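Local atomic coordinates of antibiotic resistance protein (Deinococcus radiodurans, PDB entry 2VLI), a protein that probably acts as a P-loop phosphotransferase, one that would confer resistance to tunicamycin by phosphorylating the antibiotic. Residues D54-H58 with P59-P63; R94-S97 with G98-D101; E38-G41 with Q42-K46; E136-L139 with N140-G144. All coordinates share one frame; numbering follows the deposited sequence.

How the contacts relate
All four contacts are local, each joining consecutive pieces of one P-loop fold. Contact 1 is a surface contact where a loop turns into helix 61-75; the other three are helical and partly buried. Contacts 3 and 1 touch, Trp61 of contact 1 packing on Gly41 and Leu44 of contact 3, while Ile62 carries the packing on to contact 2 in helix 89-101. Contact 4 stands apart, about 22 Å from contact 1 between centres, and it alone faces the second subunit. Contact 1 relies on a ring nitrogen and a tryptophan face; the others share helical backbone bonds, contacts 2 and 3 adding one apolar pair each and contact 4 amide and charged groups.

Contact 1: residues D54-H58 with P59-P63; sequences DPQEH and PMWIP
His58 reaches forward to hold the backbone of Met60: its ring nitrogen ND1 accepts from Met60 N at 2.9 Å, and the donor lies in the ring plane, only 2° out of it. CG of His58 stands anti to its own backbone N (chi1 -172°), which swings the imidazole along the chain ahead of it. On the same ring, CE1 rests 3.3 Å from CG of Met60, a selenomethionine whose bent chain then leads away. NE2 of His58 bonds to Thr48 OG1, so both ring nitrogens are engaged and the rotation of the ring is fixed.

His58 O accepts from Trp61 N at 3.0 Å, the donor standing well above the carbonyl plane, and it also takes a bond from a water 2.6 Å away that in turn accepts from Ile62 N. The ND1 bond is the capping bond; the carbonyl bond to Trp61 N closes the turn that leads into helix 61-75. Just upstream, Asp54 OD1 accepts from Gln56 N, an Asx turn that starts the short 3-10 segment 55-57.

Trp61 folds back against that segment. CB of Gln56 sits over the centre of its six-membered ring, 4.0 Å from the centroid, a CH-pi contact; the rest of Gln56 runs alongside the indole in the same direction, and NE2 comes to 3.5 Å from Trp61 CZ2. Amide and ring planes are 31° apart. The indole NE1 donates to Pro37 O, tying the helix start to the chain ahead of helix 38-46.

Contact 2: residues R94-S97 with G98-D101; sequences RLMS and GLKD
Gly98 N donates to Arg94 O at 2.8 Å, and three further backbone bonds follow it up the helix. The next is Leu99 N to Leu95 O, then Lys100 N to Met96 O, longer at 3.3 Å. Asp101 N to Ser97 O is the straightest of the four, with an N-H...O angle of 173°. This is the regular i to i+4 ladder of the last turns of helix 89-101.

Ser97 O, which takes the amide of Asp101, also lies over the face of that residue's carboxylate, 3.0 Å from its CG; it shares no hydrogen with the carboxylate oxygens, and the approach is over the carbon rather than oxygen to oxygen. The hydroxyl of Ser97 turns the other way. With chi1 at 52°, OG sits between the backbone N and the carbonyl carbon and bonds back to Arg93 O, so it serves the preceding turn.

The apolar packing within the helix is a single pair. Met96, a selenomethionine bent at both chi2 and chi3, runs beside Leu99, pointing the same way, and its CE meets Leu99 CD1 at 4.0 Å. CG of Leu99 settles 3.4 Å from Leu95 O, beside the backbone of the turn below.

Leu95 and Met96 both lean on Trp9 of strand 7-11, whereas Leu99 packs on Leu66 and Leu69 of helix 61-75. Helix 89-101 thus packs on both strand 7-11 and helix 61-75.

Contact 3: residues E38-G41 with Q42-K46; sequences EEMG and QALRK
Glu38 O accepts from Gln42 N at 2.9 Å, nearly along the C=O axis, and Met40 O and Gly41 O take the amides of Leu44 and Arg45 in the same i to i+4 pattern, while the bond from Ala43 N to Glu39 O is weak at 3.4 Å.

The side-chain contact along one side of this helix is apolar. Met40, a selenomethionine, has its CG anti to the backbone N (chi1 -177°), and that carbon meets CD1 of Leu44 at 3.8 Å; the two chains pass at a slant. Beyond CG the Met40 chain bends at both following torsions, carrying its selenium end off toward Met65 and Ala68 of helix 61-75. Leu44 also lies close over the backbone of the turn before it: its CG is 3.3 Å from Met40 O and its CD1 3.4 Å from the same oxygen, so this carbonyl, already holding the amide of Leu44, is lined by the residue's own branch.

On another flank Gln42 sets its CG 3.4 Å from Glu38 O, alongside the backbone bond that its own N makes to that oxygen. Its OE1 lies 2.6 Å from Arg45 NH1. Ala43 adds a smaller touch, its CB 3.6 Å from Met40 O. Gly41, with no side chain, leaves its backbone open to close approach by Trp61 and Pro55.

Leu44 packs on Trp61 and Leu64, joining Met40 in setting this short helix against helix 61-75, which follows it in the chain. The two helices lie between strands 33-34 and 80-84 of a parallel sheet ordered 2-3-1-4-5, as in the P-loop kinases, consistent with a phosphotransferase.

Contact 4: residues E136-L139 with N140-G144; sequences EDRL and NELRG
Asn140 lies back over the turn begun by Glu136. Its CB is 3.4 Å from Glu136 O, the carbonyl that accepts from Asn140 N at 2.9 Å, and CG stands equally near that oxygen. From there the amide divides: OD1 faces Glu136 OE2 at 3.5 Å, neither oxygen having a hydrogen to give, while ND2 passes 3.6 Å from Glu136 CG. The carboxylate of Glu136 and this amide are turned 75° apart. At its tip ND2 donates to a water 2.9 Å away, and that water in turn donates to Asp137 OD1, bridging the two side chains.

The other arm of Asp137, OD2, makes a salt bridge to Arg93 of the second subunit. Glu141 OE2 bonds to Thr89 within its own chain and lies close to Glu141 OE2 of the second subunit, while Arg138 NH1 remains 4.3 Å from Glu141 OE1, too far for an ion pair. Further along, Leu142 O accepts from His150, one of the cadmium ligands.

Two carboxylates, Asp137 and Glu141, meet the second subunit here; the close approach of the two Glu141 OE2 atoms would probably raise their proton affinity, an effect that nearby Arg138 may temper.

Contact 1: residues D54-H58 with P59-P63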
loop_
_atom_site.group_PDB
_atom_site.type_symbol
_atom_site.label_atom_id
_atom_site.label_comp_id
_atom_site.label_asym_id
_atom_site.label_seq_id
_atom_site.Cartn_x
_atom_site.Cartn_y
_atom_site.Cartn_z
ATOM N N ASP A 54 4.503 -12.177 11.400
ATOM C CA ASP A 54 3.527 -11.309 12.012
ATOM C C ASP A 54 2.245 -12.116 12.266
ATOM O O ASP A 54 1.660 -12.632 11.337
ATOM C CB ASP A 54 3.259 -10.167 11.035
ATOM C CG ASP A 54 2.402 -9.048 11.598
ATOM O OD1 ASP A 54 1.895 -9.098 12.753
ATOM O OD2 ASP A 54 2.255 -8.071 10.828
ATOM N N PRO A 55 1.822 -12.217 13.527
ATOM C CA PRO A 55 0.539 -12.848 13.866
ATOM C C PRO A 55 -0.626 -12.261 13.089
ATOM O O PRO A 55 -1.498 -13.002 12.686
ATOM C CB PRO A 55 0.394 -12.554 15.360
ATOM C CG PRO A 55 1.751 -12.497 15.849
ATOM C CD PRO A 55 2.527 -11.786 14.748
ATOM N N GLN A 56 -0.600 -10.948 12.820
ATOM C CA GLN A 56 -1.681 -10.310 12.076
ATOM C C GLN A 56 -1.655 -10.608 10.601
ATOM O O GLN A 56 -2.521 -10.147 9.872
ATOM C CB GLN A 56 -1.695 -8.800 12.288
ATOM C CG GLN A 56 -1.689 -8.413 13.732
ATOM C CD GLN A 56 -2.108 -6.972 13.942
ATOM O OE1 GLN A 56 -1.858 -6.101 13.082
ATOM N NE2 GLN A 56 -2.775 -6.713 15.080
ATOM N N GLU A 57 -0.710 -11.430 10.171
ATOM C CA GLU A 57 -0.721 -12.008 8.819
ATOM C C GLU A 57 -1.257 -13.432 8.776
ATOM O O GLU A 57 -1.304 -14.040 7.706
ATOM C CB GLU A 57 0.695 -12.010 8.239
ATOM C CG GLU A 57 1.419 -10.674 8.372
ATOM C CD GLU A 57 1.156 -9.699 7.245
ATOM O OE1 GLU A 57 0.374 -10.043 6.317
ATOM O OE2 GLU A 57 1.736 -8.570 7.300
ATOM N N HIS A 58 -1.662 -13.970 9.928
ATOM C CA HIS A 58 -2.253 -15.307 9.975
ATOM C C HIS A 58 -3.536 -15.252 9.165
ATOM O O HIS A 58 -4.343 -14.354 9.359
ATOM C CB HIS A 58 -2.538 -15.699 11.415
ATOM C CG HIS A 58 -2.977 -17.125 11.587
ATOM N ND1 HIS A 58 -4.151 -17.621 11.056
ATOM C CD2 HIS A 58 -2.380 -18.167 12.213
ATOM C CE1 HIS A 58 -4.269 -18.898 11.374
ATOM N NE2 HIS A 58 -3.213 -19.249 12.089
ATOM N N PRO A 59 -3.739 -16.184 8.241
ATOM C CA PRO A 59 -4.954 -16.209 7.451
ATOM C C PRO A 59 -6.298 -16.191 8.179
ATOM O O PRO A 59 -7.281 -15.786 7.618
ATOM C CB PRO A 59 -4.808 -17.514 6.675
ATOM C CG PRO A 59 -3.348 -17.693 6.528
ATOM C CD PRO A 59 -2.798 -17.243 7.820
HETATM N N MSE A 60 -6.352 -16.680 9.413
HETATM C CA MSE A 60 -7.584 -16.701 10.220
HETATM C C MSE A 60 -7.753 -15.433 11.087
HETATM O O MSE A 60 -8.816 -15.226 11.653
HETATM C CB MSE A 60 -7.574 -17.927 11.166
HETATM C CG MSE A 60 -7.434 -19.267 10.455
HETATM SE SE MSE A 60 -8.837 -19.432 9.104
HETATM C CE MSE A 60 -10.162 -19.683 10.346
ATOM N N TRP A 61 -6.725 -14.596 11.173
ATOM C CA TRP A 61 -6.769 -13.407 12.007
ATOM C C TRP A 61 -7.889 -12.454 11.632
ATOM O O TRP A 61 -8.725 -12.103 12.460
ATOM C CB TRP A 61 -5.439 -12.653 11.982
ATOM C CG TRP A 61 -5.483 -11.437 12.866
ATOM C CD1 TRP A 61 -5.433 -11.419 14.220
ATOM C CD2 TRP A 61 -5.600 -10.071 12.458
ATOM N NE1 TRP A 61 -5.485 -10.156 14.682
ATOM C CE2 TRP A 61 -5.565 -9.293 13.625
ATOM C CE3 TRP A 61 -5.646 -9.426 11.220
ATOM C CZ2 TRP A 61 -5.651 -7.913 13.596
ATOM C CZ3 TRP A 61 -5.737 -8.040 11.198
ATOM C CH2 TRP A 61 -5.731 -7.306 12.372
ATOM N N ILE A 62 -7.962 -12.058 10.357
ATOM C CA ILE A 62 -9.065 -11.190 9.962
ATOM C C ILE A 62 -10.469 -11.759 10.273
ATOM O O ILE A 62 -11.242 -11.145 10.988
ATOM C CB ILE A 62 -9.000 -10.736 8.476
ATOM C CG1 ILE A 62 -7.865 -9.715 8.276
ATOM C CG2 ILE A 62 -10.373 -10.119 8.133
ATOM C CD1 ILE A 62 -7.580 -9.333 6.823
ATOM N N PRO A 63 -10.806 -12.938 9.750
ATOM C CA PRO A 63 -12.156 -13.422 10.055
ATOM C C PRO A 63 -12.450 -13.722 11.547
ATOM O O PRO A 63 -13.522 -13.421 12.036
ATOM C CB PRO A 63 -12.280 -14.689 9.181
ATOM C CG PRO A 63 -10.905 -15.149 9.027
ATOM C CD PRO A 63 -10.070 -13.896 8.902
HETATM O O HOH W 1 -5.834 -12.521 8.352
#

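Contact 2: residues R94-S97 with G98-D101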
loop_
_atom_site.group_PDB
_atom_site.type_symbol
_atom_site.label_atom_id
_atom_site.label_comp_id
_atom_site.label_asym_id
_atom_site.label_seq_id
_atom_site.Cartn_x
_atom_site.Cartn_y
_atom_site.Cartn_z
ATOM N N ARG A 94 -9.887 -5.883 3.194
ATOM C CA ARG A 94 -10.404 -7.163 3.694
ATOM C C ARG A 94 -11.152 -6.934 5.004
ATOM O O ARG A 94 -12.280 -7.404 5.182
ATOM C CB ARG A 94 -9.256 -8.164 3.879
ATOM C CG ARG A 94 -8.848 -8.917 2.571
ATOM C CD ARG A 94 -8.182 -10.313 2.853
ATOM N NE ARG A 94 -6.772 -10.194 3.261
ATOM C CZ ARG A 94 -5.752 -9.938 2.437
ATOM N NH1 ARG A 94 -5.952 -9.773 1.129
ATOM N NH2 ARG A 94 -4.511 -9.822 2.931
ATOM N N LEU A 95 -10.498 -6.181 5.885
ATOM C CA LEU A 95 -11.082 -5.724 7.114
ATOM C C LEU A 95 -12.321 -4.882 6.917
ATOM O O LEU A 95 -13.317 -5.115 7.549
ATOM C CB LEU A 95 -10.027 -4.968 7.939
ATOM C CG LEU A 95 -8.926 -5.753 8.663
ATOM C CD1 LEU A 95 -7.736 -4.836 9.063
ATOM C CD2 LEU A 95 -9.470 -6.437 9.948
HETATM N N MSE A 96 -12.273 -3.909 5.992
HETATM C CA MSE A 96 -13.397 -3.057 5.775
HETATM C C MSE A 96 -14.563 -3.867 5.214
HETATM O O MSE A 96 -15.656 -3.706 5.672
HETATM C CB MSE A 96 -13.039 -1.834 4.869
HETATM C CG MSE A 96 -12.152 -0.748 5.480
HETATM SE SE MSE A 96 -12.614 0.043 7.229
HETATM C CE MSE A 96 -11.409 -1.061 8.367
ATOM N N SER A 97 -14.349 -4.732 4.218
ATOM C CA SER A 97 -15.484 -5.519 3.702
ATOM C C SER A 97 -16.000 -6.595 4.707
ATOM O O SER A 97 -17.208 -6.887 4.776
ATOM C CB SER A 97 -15.137 -6.122 2.341
ATOM O OG SER A 97 -13.912 -6.824 2.393
ATOM N N GLY A 98 -15.090 -7.160 5.503
ATOM C CA GLY A 98 -15.492 -8.018 6.619
ATOM C C GLY A 98 -16.408 -7.371 7.625
ATOM O O GLY A 98 -17.367 -7.989 8.045
ATOM N N LEU A 99 -16.134 -6.125 8.018
ATOM C CA LEU A 99 -17.023 -5.394 8.913
ATOM C C LEU A 99 -18.420 -5.256 8.301
ATOM O O LEU A 99 -19.439 -5.536 8.940
ATOM C CB LEU A 99 -16.491 -3.991 9.224
ATOM C CG LEU A 99 -15.266 -3.975 10.131
ATOM C CD1 LEU A 99 -14.640 -2.651 10.031
ATOM C CD2 LEU A 99 -15.643 -4.337 11.562
ATOM N N LYS A 100 -18.432 -4.805 7.062
ATOM C CA LYS A 100 -19.669 -4.555 6.331
ATOM C C LYS A 100 -20.512 -5.849 6.296
ATOM O O LYS A 100 -21.656 -5.808 6.725
ATOM C CB LYS A 100 -19.335 -4.067 4.929
ATOM C CG LYS A 100 -20.440 -3.266 4.289
ATOM C CD LYS A 100 -20.451 -3.454 2.779
ATOM C CE LYS A 100 -21.505 -2.529 2.153
ATOM N NZ LYS A 100 -22.924 -2.821 2.612
ATOM N N ASP A 101 -19.897 -6.964 5.864
ATOM C CA ASP A 101 -20.475 -8.362 5.865
ATOM C C ASP A 101 -21.156 -8.764 7.171
ATOM O O ASP A 101 -22.213 -9.425 7.177
ATOM C CB ASP A 101 -19.380 -9.418 5.622
ATOM C CG ASP A 101 -18.782 -9.364 4.216
ATOM O OD1 ASP A 101 -19.252 -8.542 3.404
ATOM O OD2 ASP A 101 -17.818 -10.129 3.938
#

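Contact 3: residues E38-G41 with Q42-K46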
loop_
_atom_site.group_PDB
_atom_site.type_symbol
_atom_site.label_atom_id
_atom_site.label_comp_id
_atom_site.label_asym_id
_atom_site.label_seq_id
_atom_site.Cartn_x
_atom_site.Cartn_y
_atom_site.Cartn_z
ATOM N N GLU A 38 -4.781 -7.572 18.540
ATOM C CA GLU A 38 -3.600 -8.375 18.740
ATOM C C GLU A 38 -3.810 -9.594 19.670
ATOM O O GLU A 38 -3.095 -10.572 19.536
ATOM C CB GLU A 38 -2.441 -7.497 19.256
ATOM C CG GLU A 38 -2.797 -6.676 20.499
ATOM C CD GLU A 38 -3.357 -5.220 20.199
ATOM O OE1 GLU A 38 -4.397 -5.041 19.548
ATOM O OE2 GLU A 38 -2.759 -4.235 20.697
ATOM N N GLU A 39 -4.758 -9.538 20.611
ATOM C CA GLU A 39 -5.079 -10.732 21.430
ATOM C C GLU A 39 -5.469 -11.937 20.579
ATOM O O GLU A 39 -5.228 -13.079 20.965
ATOM C CB GLU A 39 -6.224 -10.491 22.424
ATOM C CG GLU A 39 -6.104 -9.348 23.377
ATOM C CD GLU A 39 -4.984 -9.487 24.394
ATOM O OE1 GLU A 39 -4.202 -10.457 24.353
ATOM O OE2 GLU A 39 -4.888 -8.594 25.259
HETATM N N MSE A 40 -6.109 -11.697 19.442
HETATM C CA MSE A 40 -6.492 -12.797 18.549
HETATM C C MSE A 40 -5.271 -13.283 17.797
HETATM O O MSE A 40 -5.131 -14.489 17.515
HETATM C CB MSE A 40 -7.569 -12.380 17.568
HETATM C CG MSE A 40 -8.008 -13.541 16.684
HETATM SE SE MSE A 40 -8.827 -15.063 17.766
HETATM C CE MSE A 40 -10.396 -14.122 18.323
ATOM N N GLY A 41 -4.373 -12.358 17.446
ATOM C CA GLY A 41 -3.141 -12.760 16.840
ATOM C C GLY A 41 -2.313 -13.641 17.749
ATOM O O GLY A 41 -1.737 -14.601 17.308
ATOM N N GLN A 42 -2.217 -13.312 19.026
ATOM C CA GLN A 42 -1.392 -14.120 19.927
ATOM C C GLN A 42 -1.923 -15.552 20.136
ATOM O O GLN A 42 -1.152 -16.496 20.294
ATOM C CB GLN A 42 -1.233 -13.399 21.248
ATOM C CG GLN A 42 -0.488 -12.072 21.027
ATOM C CD GLN A 42 0.936 -12.272 20.455
ATOM O OE1 GLN A 42 1.770 -12.915 21.097
ATOM N NE2 GLN A 42 1.204 -11.731 19.256
ATOM N N ALA A 43 -3.240 -15.679 20.127
ATOM C CA ALA A 43 -3.936 -16.960 20.241
ATOM C C ALA A 43 -3.625 -17.759 19.015
ATOM O O ALA A 43 -3.175 -18.911 19.094
ATOM C CB ALA A 43 -5.442 -16.727 20.353
ATOM N N LEU A 44 -3.780 -17.147 17.850
ATOM C CA LEU A 44 -3.524 -17.901 16.632
ATOM C C LEU A 44 -2.059 -18.350 16.425
ATOM O O LEU A 44 -1.775 -19.434 15.871
ATOM C CB LEU A 44 -4.027 -17.110 15.445
ATOM C CG LEU A 44 -5.548 -16.965 15.398
ATOM C CD1 LEU A 44 -5.864 -15.772 14.481
ATOM C CD2 LEU A 44 -6.279 -18.258 14.913
ATOM N N ARG A 45 -1.119 -17.527 16.834
ATOM C CA ARG A 45 0.267 -17.930 16.739
ATOM C C ARG A 45 0.533 -19.188 17.600
ATOM O O ARG A 45 1.189 -20.093 17.143
ATOM C CB ARG A 45 1.215 -16.775 17.061
ATOM C CG ARG A 45 1.548 -16.504 18.512
ATOM C CD ARG A 45 2.833 -15.636 18.648
ATOM N NE ARG A 45 3.697 -16.213 19.665
ATOM C CZ ARG A 45 3.504 -16.113 20.978
ATOM N NH1 ARG A 45 2.481 -15.414 21.451
ATOM N NH2 ARG A 45 4.341 -16.712 21.826
ATOM N N LYS A 46 -0.016 -19.253 18.813
ATOM C CA LYS A 46 0.155 -20.415 19.709
ATOM C C LYS A 46 -0.582 -21.707 19.299
ATOM O O LYS A 46 -0.240 -22.802 19.729
ATOM C CB LYS A 46 -0.296 -19.997 21.089
ATOM C CG LYS A 46 0.626 -18.912 21.672
ATOM C CD LYS A 46 0.141 -18.474 23.021
ATOM C CE LYS A 46 0.832 -17.191 23.462
ATOM N NZ LYS A 46 0.300 -16.624 24.754
#

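Contact 4: residues E136-L139 with N140-G144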
loop_
_atom_site.group_PDB
_atom_site.type_symbol
_atom_site.label_atom_id
_atom_site.label_comp_id
_atom_site.label_asym_id
_atom_site.label_seq_id
_atom_site.Cartn_x
_atom_site.Cartn_y
_atom_site.Cartn_z
ATOM N N GLU A 136 9.054 6.755 6.210
ATOM C CA GLU A 136 8.428 7.720 5.351
ATOM C C GLU A 136 7.573 7.023 4.296
ATOM O O GLU A 136 6.480 7.493 4.037
ATOM C CB GLU A 136 9.437 8.681 4.719
ATOM C CG GLU A 136 8.758 9.707 3.809
ATOM C CD GLU A 136 7.925 10.796 4.523
ATOM O OE1 GLU A 136 7.749 10.777 5.751
ATOM O OE2 GLU A 136 7.424 11.718 3.805
ATOM N N ASP A 137 8.008 5.885 3.753
ATOM C CA ASP A 137 7.208 5.132 2.764
ATOM C C ASP A 137 5.870 4.759 3.385
ATOM O O ASP A 137 4.870 4.849 2.751
ATOM C CB ASP A 137 7.844 3.802 2.357
ATOM C CG ASP A 137 9.023 3.936 1.451
ATOM O OD1 ASP A 137 9.159 4.978 0.755
ATOM O OD2 ASP A 137 9.798 2.928 1.393
ATOM N N ARG A 138 5.896 4.276 4.641
ATOM C CA ARG A 138 4.703 3.887 5.338
ATOM C C ARG A 138 3.746 5.046 5.555
ATOM O O ARG A 138 2.531 4.905 5.395
ATOM C CB ARG A 138 5.031 3.266 6.718
ATOM C CG ARG A 138 3.817 2.807 7.445
ATOM C CD ARG A 138 3.673 1.292 7.355
ATOM N NE ARG A 138 3.909 0.809 5.983
ATOM C CZ ARG A 138 4.874 -0.038 5.610
ATOM N NH1 ARG A 138 4.991 -0.381 4.320
ATOM N NH2 ARG A 138 5.724 -0.558 6.512
ATOM N N LEU A 139 4.284 6.179 5.984
ATOM C CA LEU A 139 3.475 7.337 6.263
ATOM C C LEU A 139 2.854 7.877 4.951
ATOM O O LEU A 139 1.717 8.322 4.934
ATOM C CB LEU A 139 4.323 8.421 6.883
ATOM C CG LEU A 139 4.995 8.044 8.223
ATOM C CD1 LEU A 139 5.584 9.304 8.823
ATOM C CD2 LEU A 139 4.075 7.312 9.177
ATOM N N ASN A 140 3.622 7.828 3.890
ATOM C CA ASN A 140 3.137 8.208 2.546
ATOM C C ASN A 140 2.002 7.279 2.120
ATOM O O ASN A 140 0.974 7.744 1.621
ATOM C CB ASN A 140 4.298 8.153 1.566
ATOM C CG ASN A 140 5.152 9.410 1.582
ATOM O OD1 ASN A 140 4.708 10.456 2.014
ATOM N ND2 ASN A 140 6.384 9.296 1.134
ATOM N N GLU A 141 2.140 5.973 2.382
ATOM C CA GLU A 141 1.040 5.007 2.069
ATOM C C GLU A 141 -0.227 5.289 2.843
ATOM O O GLU A 141 -1.319 5.283 2.268
ATOM C CB GLU A 141 1.423 3.541 2.248
ATOM C CG GLU A 141 0.146 2.621 2.157
ATOM C CD GLU A 141 0.363 1.172 1.796
ATOM O OE1 GLU A 141 1.467 0.688 2.058
ATOM O OE2 GLU A 141 -0.657 0.525 1.286
ATOM N N LEU A 142 -0.114 5.589 4.152
ATOM C CA LEU A 142 -1.285 5.901 4.935
ATOM C C LEU A 142 -2.116 7.131 4.508
ATOM O O LEU A 142 -3.304 7.234 4.820
ATOM C CB LEU A 142 -0.916 6.017 6.439
ATOM C CG LEU A 142 -0.396 4.728 7.085
ATOM C CD1 LEU A 142 0.156 4.921 8.548
ATOM C CD2 LEU A 142 -1.482 3.745 7.113
ATOM N N ARG A 143 -1.443 8.074 3.875
ATOM C CA ARG A 143 -2.042 9.276 3.323
ATOM C C ARG A 143 -2.883 9.012 2.063
ATOM O O ARG A 143 -3.552 9.920 1.598
ATOM C CB ARG A 143 -0.997 10.284 2.981
ATOM C CG ARG A 143 -0.360 11.010 4.174
ATOM C CD ARG A 143 0.790 11.820 3.636
ATOM N NE ARG A 143 1.487 12.544 4.699
ATOM C CZ ARG A 143 1.112 13.724 5.184
ATOM N NH1 ARG A 143 0.078 14.372 4.686
ATOM N NH2 ARG A 143 1.796 14.281 6.191
ATOM N N GLY A 144 -2.881 7.780 1.557
ATOM C CA GLY A 144 -3.734 7.406 0.418
ATOM C C GLY A 144 -5.195 7.475 0.818
ATOM O O GLY A 144 -5.539 7.163 1.958
HETATM O O HOH W 2 8.449 7.477 0.165
#